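Long-range contacts in hypothetical protein (Mus musculus, PDB 1VKB), which probably acts as a gamma-glutamylamine cyclotransferase, converting gamma-glutamyl amines into 5-oxoproline and the free amine: residues A41-F52 against G70-E81; Y19-N28 against Y145-Y155. All coordinates share one frame; numbering follows the deposited sequence.

Interaction 1: residues A41-F52 against G70-E81; sequences AFRGRGCTVESF and GKGHCVTGEIYE
Thr48 OG1 is gripped twice: it receives Val75 N at 2.9 Å along a nearly straight N-H (174°) and donates to Glu50 O at 2.7 Å, so one hydroxyl ties the end of the antiparallel ladder to the loop beyond it. The disulfide between Cys47 and Cys74 adds a covalent link at the same end. Toward the other end, Arg43 N (2.8 Å) and, weakly, Gly44 N converge on Ile79 O, the signature of a classic beta bulge. Just before the bulge Phe42 sits across from Tyr80 in a non-hydrogen-bonded pair, and its ring edge meets the tyrosine face in a T-shaped pair, planes 75° apart. Arg43 bends at chi2 (-67°) and sends NH2 in its guanidinium plane to the anti lone pair of Glu81 OE1, a 2.9 Å salt bridge whose carboxylate stands almost perpendicular to the guanidinium; Ala41 CB lies over one guanidinium face, toward its rim. Farther along, Gly46 presents only backbone, and a side chain there would probably crowd Ile79 CD1. Strand 76-82 lies between strands 40-48 and 14-18, while strand 40-48 also pairs with strands 101-109 and 111-112, extending the sheet outward.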
# COMPACT_ATOMS: atom_id res chain seq x y z
N ALA A 41 -5.80 -4.74 -12.67
CA ALA A 41 -7.23 -4.49 -12.79
C ALA A 41 -7.82 -4.20 -11.42
O ALA A 41 -7.69 -5.00 -10.49
CB ALA A 41 -7.92 -5.70 -13.38
N PHE A 42 -8.50 -3.06 -11.30
CA PHE A 42 -9.23 -2.74 -10.05
C PHE A 42 -10.34 -3.72 -9.76
O PHE A 42 -11.15 -4.02 -10.64
CB PHE A 42 -9.78 -1.30 -10.14
CG PHE A 42 -10.56 -0.87 -8.93
CD1 PHE A 42 -9.90 -0.40 -7.80
CD2 PHE A 42 -11.95 -0.93 -8.93
CE1 PHE A 42 -10.62 0.04 -6.70
CE2 PHE A 42 -12.67 -0.52 -7.81
CZ PHE A 42 -12.02 -0.05 -6.70
N ARG A 43 -10.37 -4.23 -8.54
CA ARG A 43 -11.41 -5.15 -8.12
C ARG A 43 -12.35 -4.64 -7.02
O ARG A 43 -13.53 -5.03 -6.94
CB ARG A 43 -10.76 -6.45 -7.65
CG ARG A 43 -10.11 -7.22 -8.78
CD ARG A 43 -11.11 -7.75 -9.78
NE ARG A 43 -10.42 -8.49 -10.81
CZ ARG A 43 -10.44 -8.21 -12.09
NH1 ARG A 43 -11.19 -7.23 -12.56
NH2 ARG A 43 -9.73 -8.95 -12.92
N GLY A 44 -11.85 -3.76 -6.16
CA GLY A 44 -12.72 -3.19 -5.13
C GLY A 44 -11.97 -2.55 -3.99
O GLY A 44 -10.81 -2.18 -4.11
N ARG A 45 -12.67 -2.38 -2.88
CA ARG A 45 -12.13 -1.70 -1.70
C ARG A 45 -12.14 -2.68 -0.55
O ARG A 45 -13.04 -3.55 -0.46
CB ARG A 45 -13.01 -0.52 -1.32
CG ARG A 45 -13.00 0.64 -2.30
CD ARG A 45 -13.86 1.82 -1.86
NE ARG A 45 -15.29 1.45 -1.71
CZ ARG A 45 -15.94 1.25 -0.55
NH1 ARG A 45 -15.33 1.38 0.63
NH2 ARG A 45 -17.23 0.92 -0.57
N GLY A 46 -11.18 -2.51 0.36
CA GLY A 46 -11.06 -3.40 1.51
C GLY A 46 -10.38 -2.75 2.70
O GLY A 46 -9.96 -1.58 2.63
N CYS A 47 -10.35 -3.47 3.82
CA CYS A 47 -9.55 -3.07 5.00
C CYS A 47 -8.83 -4.29 5.50
O CYS A 47 -9.34 -5.41 5.40
CB CYS A 47 -10.57 -2.68 6.13
SG CYS A 47 -9.98 -1.50 7.37
N THR A 48 -7.64 -4.10 6.05
CA THR A 48 -6.91 -5.24 6.55
C THR A 48 -7.70 -5.87 7.67
O THR A 48 -8.39 -5.17 8.43
CB THR A 48 -5.50 -4.83 7.02
OG1 THR A 48 -5.56 -3.76 8.00
CG2 THR A 48 -4.75 -4.30 5.86
N VAL A 49 -7.69 -7.19 7.75
CA VAL A 49 -8.36 -7.87 8.86
C VAL A 49 -7.61 -7.63 10.16
O VAL A 49 -8.22 -7.29 11.18
CB VAL A 49 -8.55 -9.39 8.57
CG1 VAL A 49 -8.96 -10.13 9.82
CG2 VAL A 49 -9.59 -9.57 7.43
N GLU A 50 -6.30 -7.79 10.13
CA GLU A 50 -5.43 -7.43 11.24
C GLU A 50 -5.19 -5.92 11.26
O GLU A 50 -5.27 -5.25 10.22
CB GLU A 50 -4.10 -8.18 11.14
CG GLU A 50 -3.15 -7.88 12.29
CD GLU A 50 -3.69 -8.22 13.68
OE1 GLU A 50 -4.46 -7.41 14.30
OE2 GLU A 50 -3.29 -9.32 14.17
N SER A 51 -4.94 -5.36 12.45
CA SER A 51 -4.59 -3.92 12.54
C SER A 51 -3.09 -3.75 12.35
O SER A 51 -2.30 -4.58 12.82
CB SER A 51 -5.08 -3.32 13.83
OG SER A 51 -4.51 -3.98 14.91
N PHE A 52 -2.69 -2.65 11.71
CA PHE A 52 -1.27 -2.30 11.58
C PHE A 52 -1.16 -0.79 11.72
O PHE A 52 -2.10 -0.10 11.32
CB PHE A 52 -0.76 -2.64 10.18
CG PHE A 52 -0.81 -4.09 9.86
CD1 PHE A 52 0.24 -4.91 10.21
CD2 PHE A 52 -1.93 -4.64 9.26
CE1 PHE A 52 0.20 -6.27 9.95
CE2 PHE A 52 -1.98 -6.00 8.98
CZ PHE A 52 -0.91 -6.82 9.33
N GLY A 70 -1.57 -6.05 15.05
CA GLY A 70 -2.32 -5.87 16.29
C GLY A 70 -2.09 -4.52 16.92
O GLY A 70 -2.67 -4.26 17.93
N LYS A 71 -1.23 -3.68 16.33
CA LYS A 71 -1.09 -2.28 16.72
C LYS A 71 -1.78 -1.39 15.69
O LYS A 71 -1.94 -1.76 14.53
CB LYS A 71 0.39 -1.91 16.82
CG LYS A 71 1.14 -2.66 17.93
CD LYS A 71 0.46 -2.48 19.27
CE LYS A 71 1.38 -2.82 20.44
NZ LYS A 71 0.72 -2.58 21.78
N GLY A 72 -2.19 -0.21 16.11
CA GLY A 72 -2.83 0.72 15.16
C GLY A 72 -4.26 0.30 14.78
O GLY A 72 -5.01 -0.07 15.63
N HIS A 73 -4.61 0.35 13.50
CA HIS A 73 -5.99 0.19 13.04
C HIS A 73 -6.07 -0.71 11.83
O HIS A 73 -5.07 -0.97 11.17
CB HIS A 73 -6.53 1.55 12.66
CG HIS A 73 -6.31 2.56 13.73
ND1 HIS A 73 -7.14 2.67 14.83
CD2 HIS A 73 -5.30 3.44 13.93
CE1 HIS A 73 -6.68 3.61 15.64
NE2 HIS A 73 -5.55 4.08 15.12
N CYS A 74 -7.27 -1.17 11.50
CA CYS A 74 -7.44 -1.84 10.23
C CYS A 74 -7.28 -0.72 9.21
O CYS A 74 -7.78 0.41 9.42
CB CYS A 74 -8.78 -2.56 10.13
SG CYS A 74 -10.16 -1.66 9.42
N VAL A 75 -6.50 -0.97 8.18
CA VAL A 75 -6.13 0.05 7.18
C VAL A 75 -6.92 -0.18 5.90
O VAL A 75 -6.99 -1.31 5.41
CB VAL A 75 -4.63 0.04 6.94
CG1 VAL A 75 -4.23 0.89 5.74
CG2 VAL A 75 -3.90 0.57 8.19
N THR A 76 -7.53 0.87 5.36
CA THR A 76 -8.36 0.78 4.16
C THR A 76 -7.49 0.92 2.92
O THR A 76 -6.40 1.52 2.94
CB THR A 76 -9.50 1.87 4.16
OG1 THR A 76 -8.92 3.18 4.12
CG2 THR A 76 -10.30 1.86 5.42
N GLY A 77 -7.99 0.40 1.81
CA GLY A 77 -7.26 0.48 0.56
C GLY A 77 -8.04 -0.19 -0.53
O GLY A 77 -9.26 -0.39 -0.43
N GLU A 78 -7.31 -0.47 -1.59
CA GLU A 78 -7.91 -0.95 -2.81
C GLU A 78 -7.30 -2.29 -3.19
O GLU A 78 -6.09 -2.51 -3.10
CB GLU A 78 -7.73 0.05 -3.93
CG GLU A 78 -8.50 1.34 -3.68
CD GLU A 78 -8.18 2.42 -4.66
OE1 GLU A 78 -7.19 2.31 -5.42
OE2 GLU A 78 -8.92 3.39 -4.63
N ILE A 79 -8.16 -3.17 -3.67
CA ILE A 79 -7.76 -4.49 -4.20
C ILE A 79 -7.64 -4.46 -5.71
O ILE A 79 -8.57 -4.05 -6.41
CB ILE A 79 -8.76 -5.54 -3.76
CG1 ILE A 79 -8.93 -5.53 -2.22
CG2 ILE A 79 -8.34 -6.91 -4.26
CD1 ILE A 79 -10.13 -6.32 -1.75
N TYR A 80 -6.49 -4.93 -6.20
CA TYR A 80 -6.26 -5.10 -7.65
C TYR A 80 -5.89 -6.52 -7.94
O TYR A 80 -5.30 -7.19 -7.11
CB TYR A 80 -5.10 -4.21 -8.15
CG TYR A 80 -5.47 -2.76 -8.14
CD1 TYR A 80 -5.47 -2.05 -6.95
CD2 TYR A 80 -5.80 -2.10 -9.31
CE1 TYR A 80 -5.83 -0.72 -6.91
CE2 TYR A 80 -6.19 -0.76 -9.28
CZ TYR A 80 -6.19 -0.09 -8.07
OH TYR A 80 -6.59 1.23 -7.99
N GLU A 81 -6.21 -6.98 -9.14
CA GLU A 81 -5.64 -8.22 -9.65
C GLU A 81 -4.56 -7.83 -10.65
O GLU A 81 -4.85 -7.08 -11.61
CB GLU A 81 -6.72 -9.11 -10.27
CG GLU A 81 -6.18 -10.47 -10.59
CD GLU A 81 -7.23 -11.47 -11.07
OE1 GLU A 81 -8.10 -11.09 -11.86
OE2 GLU A 81 -7.15 -12.64 -10.66

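Interaction 2: residues Y19-N28 against Y145-Y155; sequences YGTLKRGQPN and YDSEGPHGLRY. With FMT (formic acid), chain C; FMT (formic acid), chain D; FMT (formic acid), chain B.
Gln26 meets two successive residues of 145-155 with one amide. Bent at chi2 (-61°), its chain points OE1 at Ser147 N (2.9 Å) and NE2 at Asp146 OD1 (3.1 Å). The amide and carboxylate planes are nearly perpendicular, and NE2 meets OD1 from above the carboxylate plane, while Glu148 N, closing an Asx turn, reaches the same oxygen from the opposite face. With an alanine here, Ser147 N and Asp146 OD1 would probably lose these mates, and the Asp146 carboxylate would probably be freer to turn. Lys23 NZ, by contrast, takes a lone pair of Tyr145 O in the carbonyl plane at 2.7 Å, and a water that it shares with Tyr19 O and Tyr145 N stitches the two backbones together.

Two tyrosines complete the contact. Tyr145 swings CG opposite its own N (chi1 175°), which lays CD2 against Gly20 C at 3.5 Å. The Tyr155 ring receives Thr21 CG2 over one face, a CH-pi contact 4.3 Å from the centroid, with Pro27 CB beside CD2. Asn28 ND2 bonds Thr21 OG1 firmly (2.8 Å) and Tyr155 OH only weakly; that hydroxyl donates to a formate oxygen (Tyr155 OH to O2, 2.5 Å). The corresponding turn lines the substrate pocket in gamma-glutamyl cyclotransferases, and Tyr-Gly-Thr-Leu probably does so here; consistently, another formate, probably from the crystallisation liquor, accepts hydrogen bonds from Tyr19 N and Leu22 N. The 19-28 loop leaves strand 14-18 with Lys23 against Glu78 of strand 76-82, while Tyr145 packs on Ile56 and Pro63 and Tyr155 on Ile62, in strands 54-57 and 62-66.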
# COMPACT_ATOMS: atom_id res chain seq x y z
N TYR A 19 -2.57 0.75 -0.24
CA TYR A 19 -3.11 1.65 0.80
C TYR A 19 -2.55 3.06 0.67
O TYR A 19 -3.04 3.95 1.32
CB TYR A 19 -2.78 1.11 2.20
CG TYR A 19 -1.30 0.92 2.41
CD1 TYR A 19 -0.49 1.98 2.80
CD2 TYR A 19 -0.72 -0.33 2.20
CE1 TYR A 19 0.86 1.80 2.94
CE2 TYR A 19 0.61 -0.50 2.31
CZ TYR A 19 1.41 0.58 2.70
OH TYR A 19 2.77 0.43 2.87
N GLY A 20 -1.48 3.23 -0.12
CA GLY A 20 -0.77 4.47 -0.14
C GLY A 20 -0.85 5.22 -1.44
O GLY A 20 -1.93 5.51 -1.99
N THR A 21 0.33 5.64 -1.89
CA THR A 21 0.42 6.52 -3.09
C THR A 21 -0.02 5.81 -4.36
O THR A 21 -0.21 6.45 -5.40
CB THR A 21 1.83 7.09 -3.31
OG1 THR A 21 2.74 6.05 -3.67
CG2 THR A 21 2.37 7.70 -2.06
N LEU A 22 -0.12 4.49 -4.30
CA LEU A 22 -0.59 3.67 -5.43
C LEU A 22 -2.09 3.62 -5.66
O LEU A 22 -2.53 3.21 -6.74
CB LEU A 22 -0.02 2.24 -5.37
CG LEU A 22 1.50 2.14 -5.49
CD1 LEU A 22 1.94 0.72 -5.16
CD2 LEU A 22 1.99 2.52 -6.84
N LYS A 23 -2.89 4.04 -4.68
CA LYS A 23 -4.33 4.07 -4.80
C LYS A 23 -4.82 5.03 -5.89
O LYS A 23 -4.17 6.04 -6.20
CB LYS A 23 -4.98 4.52 -3.49
CG LYS A 23 -4.86 3.55 -2.31
CD LYS A 23 -5.83 3.95 -1.15
CE LYS A 23 -5.54 5.34 -0.59
NZ LYS A 23 -6.47 5.68 0.55
N ARG A 24 -6.02 4.75 -6.40
CA ARG A 24 -6.73 5.70 -7.27
C ARG A 24 -6.72 7.06 -6.64
O ARG A 24 -6.95 7.20 -5.44
CB ARG A 24 -8.17 5.27 -7.52
CG ARG A 24 -8.29 4.12 -8.50
CD ARG A 24 -9.70 3.71 -8.77
NE ARG A 24 -9.77 2.86 -9.96
CZ ARG A 24 -10.91 2.38 -10.45
NH1 ARG A 24 -12.05 2.65 -9.83
NH2 ARG A 24 -10.91 1.62 -11.52
N GLY A 25 -6.40 8.06 -7.43
CA GLY A 25 -6.42 9.41 -6.94
C GLY A 25 -5.25 9.83 -6.11
O GLY A 25 -5.23 10.98 -5.61
N GLN A 26 -4.29 8.94 -5.92
CA GLN A 26 -3.10 9.24 -5.15
C GLN A 26 -1.86 9.40 -6.06
O GLN A 26 -1.90 9.03 -7.27
CB GLN A 26 -2.92 8.20 -4.04
CG GLN A 26 -4.07 8.24 -3.01
CD GLN A 26 -4.17 9.56 -2.31
OE1 GLN A 26 -3.16 10.11 -1.96
NE2 GLN A 26 -5.39 10.04 -2.06
N PRO A 27 -0.80 10.03 -5.56
CA PRO A 27 0.22 10.58 -6.48
C PRO A 27 0.96 9.61 -7.41
O PRO A 27 1.44 10.06 -8.47
CB PRO A 27 1.18 11.33 -5.54
CG PRO A 27 0.35 11.62 -4.32
CD PRO A 27 -0.56 10.45 -4.17
N ASN A 28 1.06 8.33 -7.05
CA ASN A 28 1.80 7.35 -7.88
C ASN A 28 0.89 6.37 -8.57
O ASN A 28 1.35 5.38 -9.13
CB ASN A 28 2.87 6.59 -7.08
CG ASN A 28 4.07 7.46 -6.73
OD1 ASN A 28 4.57 8.22 -7.58
ND2 ASN A 28 4.48 7.43 -5.43
N TYR A 145 -4.91 6.58 3.97
CA TYR A 145 -3.95 7.54 3.43
C TYR A 145 -4.54 8.43 2.33
O TYR A 145 -5.13 7.94 1.36
CB TYR A 145 -2.76 6.82 2.83
CG TYR A 145 -1.78 7.75 2.14
CD1 TYR A 145 -0.96 8.57 2.86
CD2 TYR A 145 -1.71 7.81 0.73
CE1 TYR A 145 -0.04 9.48 2.19
CE2 TYR A 145 -0.83 8.64 0.09
CZ TYR A 145 -0.01 9.49 0.81
OH TYR A 145 0.86 10.31 0.14
N ASP A 146 -4.30 9.73 2.47
CA ASP A 146 -4.54 10.71 1.42
C ASP A 146 -3.42 11.71 1.46
O ASP A 146 -3.27 12.44 2.45
CB ASP A 146 -5.91 11.42 1.68
CG ASP A 146 -6.27 12.44 0.64
OD1 ASP A 146 -5.63 12.62 -0.44
OD2 ASP A 146 -7.24 13.17 0.86
N SER A 147 -2.64 11.78 0.37
CA SER A 147 -1.58 12.78 0.26
C SER A 147 -2.08 14.20 0.57
O SER A 147 -1.35 14.99 1.16
CB SER A 147 -0.96 12.72 -1.13
OG SER A 147 0.09 13.66 -1.23
N GLU A 148 -3.33 14.52 0.20
CA GLU A 148 -3.90 15.87 0.43
C GLU A 148 -4.69 16.01 1.76
O GLU A 148 -5.48 16.96 1.95
CB GLU A 148 -4.81 16.24 -0.77
CG GLU A 148 -4.06 16.30 -2.09
CD GLU A 148 -3.06 17.46 -2.18
OE1 GLU A 148 -3.30 18.49 -1.57
OE2 GLU A 148 -2.04 17.36 -2.87
N GLY A 149 -4.54 15.03 2.65
CA GLY A 149 -5.25 15.01 3.92
C GLY A 149 -4.85 16.10 4.91
O GLY A 149 -3.86 16.80 4.68
N PRO A 150 -5.64 16.26 5.98
CA PRO A 150 -5.41 17.35 6.96
C PRO A 150 -4.15 17.27 7.81
O PRO A 150 -3.80 18.25 8.44
CB PRO A 150 -6.68 17.33 7.86
CG PRO A 150 -7.36 15.99 7.59
CD PRO A 150 -6.86 15.49 6.26
N HIS A 151 -3.46 16.13 7.82
CA HIS A 151 -2.10 16.05 8.38
C HIS A 151 -1.09 17.03 7.74
O HIS A 151 -0.03 17.33 8.32
CB HIS A 151 -1.57 14.62 8.24
CG HIS A 151 -1.68 14.07 6.85
ND1 HIS A 151 -0.88 14.50 5.81
CD2 HIS A 151 -2.55 13.18 6.32
CE1 HIS A 151 -1.24 13.86 4.70
NE2 HIS A 151 -2.26 13.06 4.99
N GLY A 152 -1.41 17.52 6.54
CA GLY A 152 -0.58 18.49 5.83
C GLY A 152 0.77 18.04 5.23
O GLY A 152 1.61 18.87 4.83
N LEU A 153 0.98 16.75 5.16
CA LEU A 153 2.21 16.13 4.65
C LEU A 153 1.99 15.50 3.27
O LEU A 153 1.65 14.34 3.13
CB LEU A 153 2.68 15.08 5.63
CG LEU A 153 2.97 15.63 7.04
CD1 LEU A 153 3.16 14.46 8.02
CD2 LEU A 153 4.18 16.57 6.97
N ARG A 154 2.18 16.32 2.25
CA ARG A 154 1.95 15.94 0.89
C ARG A 154 3.18 15.18 0.39
O ARG A 154 4.35 15.52 0.68
CB ARG A 154 1.71 17.23 0.10
CG ARG A 154 1.30 17.07 -1.35
CD ARG A 154 1.43 18.40 -2.17
NE ARG A 154 0.74 18.31 -3.44
CZ ARG A 154 1.27 17.90 -4.59
NH1 ARG A 154 2.54 17.57 -4.71
NH2 ARG A 154 0.49 17.86 -5.65
N TYR A 155 2.92 14.12 -0.35
CA TYR A 155 3.97 13.30 -0.91
C TYR A 155 4.90 14.11 -1.80
O TYR A 155 4.45 14.96 -2.57
CB TYR A 155 3.36 12.16 -1.71
CG TYR A 155 4.38 11.37 -2.47
CD1 TYR A 155 5.19 10.42 -1.83
CD2 TYR A 155 4.55 11.55 -3.85
CE1 TYR A 155 6.09 9.65 -2.54
CE2 TYR A 155 5.48 10.78 -4.57
CZ TYR A 155 6.25 9.87 -3.92
OH TYR A 155 7.14 9.13 -4.62
C FMT C . 0.98 1.27 -1.40
O1 FMT C . 0.20 0.39 -0.97
O2 FMT C . 0.70 2.35 -1.99
C FMT D . -7.20 1.76 -12.11
O1 FMT D . -8.05 1.04 -12.63
O2 FMT D . -7.48 2.84 -11.63
C FMT B . 6.93 6.19 -3.00
O1 FMT B . 7.13 5.08 -2.45
O2 FMT B . 7.81 7.00 -3.39
O HOH W 1 -5.35 4.03 2.64

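In the fold
The two contacts illustrate how sheet and loops divide the work of a fold. Interaction 1 is mainly strand pairing, interrupted by a bulge and a break in register: backbone hydrogen bonds dominate, backed by one disulfide, one ion pair and an aromatic pair. Interaction 2 joins loops without strand pairing, and polar side chains of 19-28 reach backbone and side-chain groups of 145-155. Both are partly buried, yet the first lies nearer the centre of the chain, and along the sequence it is nested inside the loop closed by the second. They meet at Arg24, whose N bonds to Glu78 OE1 and whose guanidinium makes a cation-pi contact with Phe42, fastening the loop after strand 14-18 to the central sheet.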